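Sts-2 protein (Mus musculus, PDB 3D4I) has acid-dependent phosphatase activity in the histidine phosphatase domain described here and probably interferes with CBL-mediated down-regulation of activated receptors such as T-cell receptors. Local coordinates at residues A[18-30]-A[61-74]. Numbering follows the deposited sequence.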
# COMPACT_ATOMS: atom_id res chain seq x y z
N GLY A 18 11.04 0.33 -1.90
CA GLY A 18 9.67 0.87 -1.94
C GLY A 18 9.60 2.38 -2.06
O GLY A 18 10.63 3.09 -2.09
N GLU A 19 8.37 2.87 -2.15
CA GLU A 19 8.14 4.30 -2.34
C GLU A 19 8.84 5.09 -1.22
O GLU A 19 8.71 4.76 -0.04
CB GLU A 19 6.64 4.58 -2.33
CG GLU A 19 6.30 6.06 -2.61
CD GLU A 19 4.82 6.32 -2.44
OE1 GLU A 19 4.39 6.39 -1.28
OE2 GLU A 19 4.11 6.51 -3.45
N ARG A 20 9.59 6.12 -1.61
CA ARG A 20 10.25 7.00 -0.65
C ARG A 20 9.40 8.26 -0.37
O ARG A 20 8.69 8.76 -1.25
CB ARG A 20 11.68 7.34 -1.13
CG ARG A 20 11.79 7.80 -2.54
CD ARG A 20 13.23 7.82 -3.06
NE ARG A 20 13.99 8.93 -2.51
CZ ARG A 20 15.20 9.29 -2.93
NH1 ARG A 20 15.80 8.62 -3.94
NH2 ARG A 20 15.81 10.33 -2.36
N VAL A 21 9.41 8.71 0.89
CA VAL A 21 8.50 9.80 1.30
C VAL A 21 8.69 11.02 0.44
O VAL A 21 7.71 11.69 0.09
CB VAL A 21 8.65 10.24 2.80
CG1 VAL A 21 7.94 9.26 3.70
CG2 VAL A 21 10.09 10.44 3.18
N ASP A 22 9.94 11.31 0.06
CA ASP A 22 10.19 12.51 -0.75
C ASP A 22 9.72 12.41 -2.21
O ASP A 22 9.63 13.44 -2.87
CB ASP A 22 11.65 12.97 -0.69
CG ASP A 22 12.63 11.93 -1.19
OD1 ASP A 22 12.37 10.72 -1.04
OD2 ASP A 22 13.69 12.31 -1.71
N GLN A 23 9.40 11.21 -2.70
CA GLN A 23 8.86 11.07 -4.07
C GLN A 23 7.45 11.67 -4.10
O GLN A 23 7.01 12.25 -5.11
CB GLN A 23 8.69 9.59 -4.51
CG GLN A 23 8.48 9.47 -6.01
CD GLN A 23 8.09 8.08 -6.47
OE1 GLN A 23 8.63 7.07 -6.01
NE2 GLN A 23 7.16 8.02 -7.42
N VAL A 24 6.73 11.49 -2.99
CA VAL A 24 5.36 11.97 -2.90
C VAL A 24 5.31 13.44 -2.43
O VAL A 24 4.58 14.25 -3.00
CB VAL A 24 4.50 11.06 -1.95
CG1 VAL A 24 3.08 11.64 -1.75
CG2 VAL A 24 4.34 9.71 -2.57
N PHE A 25 6.04 13.74 -1.38
CA PHE A 25 5.87 15.01 -0.70
C PHE A 25 6.86 16.07 -1.16
O PHE A 25 6.73 17.26 -0.80
CB PHE A 25 5.88 14.81 0.81
CG PHE A 25 4.70 13.97 1.28
CD1 PHE A 25 3.42 14.53 1.31
CD2 PHE A 25 4.86 12.63 1.58
CE1 PHE A 25 2.31 13.79 1.69
CE2 PHE A 25 3.75 11.85 1.98
CZ PHE A 25 2.47 12.45 2.02
N GLY A 26 7.81 15.65 -1.98
CA GLY A 26 8.74 16.59 -2.62
C GLY A 26 9.96 16.94 -1.79
O GLY A 26 10.18 16.38 -0.71
N LYS A 27 10.78 17.86 -2.30
CA LYS A 27 12.07 18.15 -1.66
C LYS A 27 11.94 18.78 -0.25
O LYS A 27 12.83 18.61 0.57
CB LYS A 27 13.02 18.96 -2.60
CG LYS A 27 12.46 20.24 -3.23
CD LYS A 27 13.45 20.81 -4.31
CE LYS A 27 13.00 22.16 -4.94
NZ LYS A 27 14.05 22.74 -5.95
N SER A 28 10.81 19.42 0.02
CA SER A 28 10.48 20.02 1.33
C SER A 28 9.87 19.06 2.35
O SER A 28 9.43 19.50 3.40
CB SER A 28 9.56 21.22 1.15
OG SER A 28 8.21 20.85 0.90
N TRP A 29 9.86 17.76 2.06
CA TRP A 29 9.20 16.76 2.94
C TRP A 29 9.65 16.89 4.41
O TRP A 29 8.83 16.81 5.31
CB TRP A 29 9.42 15.32 2.42
CG TRP A 29 10.80 14.81 2.72
CD1 TRP A 29 11.93 15.00 1.98
CD2 TRP A 29 11.20 14.06 3.88
NE1 TRP A 29 13.00 14.42 2.59
CE2 TRP A 29 12.59 13.84 3.77
CE3 TRP A 29 10.52 13.56 5.01
CZ2 TRP A 29 13.32 13.13 4.72
CZ3 TRP A 29 11.25 12.85 5.97
CH2 TRP A 29 12.63 12.65 5.82
N LEU A 30 10.94 17.09 4.66
CA LEU A 30 11.45 17.12 6.05
C LEU A 30 10.91 18.30 6.87
O LEU A 30 10.56 18.15 8.04
CB LEU A 30 12.98 16.99 6.12
CG LEU A 30 13.63 16.92 7.51
CD1 LEU A 30 13.06 15.74 8.30
CD2 LEU A 30 15.16 16.81 7.39
N PHE A 61 18.17 13.02 7.99
CA PHE A 61 17.24 12.40 7.05
C PHE A 61 17.10 13.19 5.75
O PHE A 61 16.64 12.66 4.74
CB PHE A 61 15.88 12.19 7.70
CG PHE A 61 15.88 11.17 8.79
CD1 PHE A 61 15.77 9.81 8.50
CD2 PHE A 61 15.97 11.56 10.13
CE1 PHE A 61 15.77 8.86 9.51
CE2 PHE A 61 15.96 10.61 11.16
CZ PHE A 61 15.85 9.27 10.86
N GLU A 62 17.51 14.46 5.79
CA GLU A 62 17.54 15.37 4.64
C GLU A 62 17.82 14.60 3.34
O GLU A 62 16.99 14.60 2.43
CB GLU A 62 18.58 16.49 4.89
CG GLU A 62 19.05 17.26 3.65
CD GLU A 62 20.13 18.31 3.94
OE1 GLU A 62 21.03 18.06 4.78
OE2 GLU A 62 20.09 19.37 3.30
N ASN A 63 18.95 13.90 3.29
CA ASN A 63 19.42 13.22 2.07
C ASN A 63 19.26 11.70 2.07
O ASN A 63 19.78 11.02 1.17
CB ASN A 63 20.90 13.55 1.82
CG ASN A 63 21.11 15.02 1.51
OD1 ASN A 63 20.33 15.64 0.77
ND2 ASN A 63 22.17 15.59 2.07
N ASP A 64 18.56 11.19 3.07
CA ASP A 64 18.47 9.75 3.30
C ASP A 64 17.06 9.46 3.79
O ASP A 64 16.86 9.06 4.92
CB ASP A 64 19.53 9.31 4.32
CG ASP A 64 19.60 7.78 4.49
OD1 ASP A 64 19.36 7.02 3.51
OD2 ASP A 64 19.90 7.35 5.61
N PRO A 65 16.06 9.70 2.92
CA PRO A 65 14.67 9.64 3.37
C PRO A 65 14.15 8.21 3.60
O PRO A 65 14.63 7.26 2.97
CB PRO A 65 13.92 10.35 2.24
CG PRO A 65 14.77 10.04 1.00
CD PRO A 65 16.19 10.08 1.50
N PRO A 66 13.17 8.06 4.52
CA PRO A 66 12.58 6.77 4.80
C PRO A 66 11.55 6.35 3.76
O PRO A 66 11.14 7.15 2.91
CB PRO A 66 11.89 7.00 6.14
CG PRO A 66 11.44 8.42 6.07
CD PRO A 66 12.60 9.11 5.40
N LEU A 67 11.13 5.10 3.84
CA LEU A 67 10.00 4.65 3.05
C LEU A 67 8.76 5.38 3.54
O LEU A 67 8.64 5.64 4.72
CB LEU A 67 9.78 3.16 3.28
CG LEU A 67 10.83 2.22 2.69
CD1 LEU A 67 10.45 0.78 3.03
CD2 LEU A 67 10.91 2.43 1.22
N SER A 68 7.85 5.69 2.64
CA SER A 68 6.50 6.13 3.02
C SER A 68 5.73 4.96 3.57
O SER A 68 6.17 3.80 3.45
CB SER A 68 5.78 6.68 1.80
OG SER A 68 5.60 5.62 0.85
N SER A 69 4.55 5.22 4.15
CA SER A 69 3.65 4.14 4.56
C SER A 69 3.33 3.20 3.38
O SER A 69 3.27 1.98 3.54
CB SER A 69 2.36 4.74 5.12
OG SER A 69 2.68 5.52 6.28
N CYS A 70 3.13 3.78 2.20
CA CYS A 70 2.85 2.98 1.00
C CYS A 70 4.08 2.13 0.60
O CYS A 70 3.94 0.97 0.22
CB CYS A 70 2.43 3.89 -0.14
SG CYS A 70 1.91 3.01 -1.64
N GLY A 71 5.28 2.70 0.70
CA GLY A 71 6.52 1.92 0.43
C GLY A 71 6.66 0.71 1.35
O GLY A 71 7.09 -0.37 0.93
N ILE A 72 6.32 0.91 2.62
CA ILE A 72 6.31 -0.20 3.60
C ILE A 72 5.32 -1.27 3.19
O ILE A 72 5.64 -2.45 3.25
CB ILE A 72 5.98 0.30 5.04
CG1 ILE A 72 7.10 1.24 5.56
CG2 ILE A 72 5.77 -0.88 6.00
CD1 ILE A 72 6.67 2.13 6.79
N PHE A 73 4.10 -0.86 2.81
CA PHE A 73 3.10 -1.78 2.27
C PHE A 73 3.64 -2.55 1.05
O PHE A 73 3.48 -3.77 0.98
CB PHE A 73 1.77 -1.05 1.96
CG PHE A 73 1.08 -1.52 0.68
CD1 PHE A 73 0.36 -2.72 0.65
CD2 PHE A 73 1.15 -0.74 -0.47
CE1 PHE A 73 -0.27 -3.15 -0.53
CE2 PHE A 73 0.50 -1.16 -1.68
CZ PHE A 73 -0.19 -2.37 -1.69
N GLN A 74 4.28 -1.85 0.09
CA GLN A 74 4.80 -2.51 -1.10
C GLN A 74 5.85 -3.57 -0.74
O GLN A 74 5.81 -4.68 -1.25
CB GLN A 74 5.38 -1.50 -2.09
CG GLN A 74 4.34 -0.45 -2.57
CD GLN A 74 5.01 0.74 -3.21
OE1 GLN A 74 6.16 1.06 -2.90
NE2 GLN A 74 4.31 1.39 -4.11
O HOH W 1 4.22 4.25 -5.08
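F61 meets W29 at the rim of the indole: its carbonyl oxygen lies in the ring plane, 3.4 Å from W29 CZ2. Next to it, L30 CD2 touches the backbone of E62. P65 CB packs on W29 CZ2, and P65 CG lies 3.2 Å from D22 OD1. R20 grips D22 side-on, NE to OD1 and NH2 to OD2; the guanidinium meets P65 CG obliquely, NH2 nearest. An alanine in place of D22 would probably leave the R20 guanidinium without its mate, free to turn off the proline ring. P66 CD touches W29 CH2 and, at 3.6 Å, V21 CG2. In the V21 conformer given, that methyl lies over one face of the indole, toward its rim. The carbonyl of P66 takes a nearly straight bond from V21 N (170°). L67 faces R20 in a single beta bridge, and S68 N returns a bond to E19 O. The S68 hydroxyl donates to the anti lone pair of E19 OE1, 2.6 Å away, and accepts from G71 N, capping helix 69-85. E19 reaches it with CG anti to the backbone N (chi1 -177°) and the chain extended. G71 has no CB, and its CA comes to 4.0 Å from E19 CA. Q74 OE1 accepts from E19 N at 3.0 Å, while G261 N of the second subunit bonds to E19 OE2. G18 ends the RHG signature of histidine phosphatases. Segment 18-30 thus leaves that signature after strand 11-16 and is held against the start of helix 69-85, with helix 98-111 packing on P66 and L67.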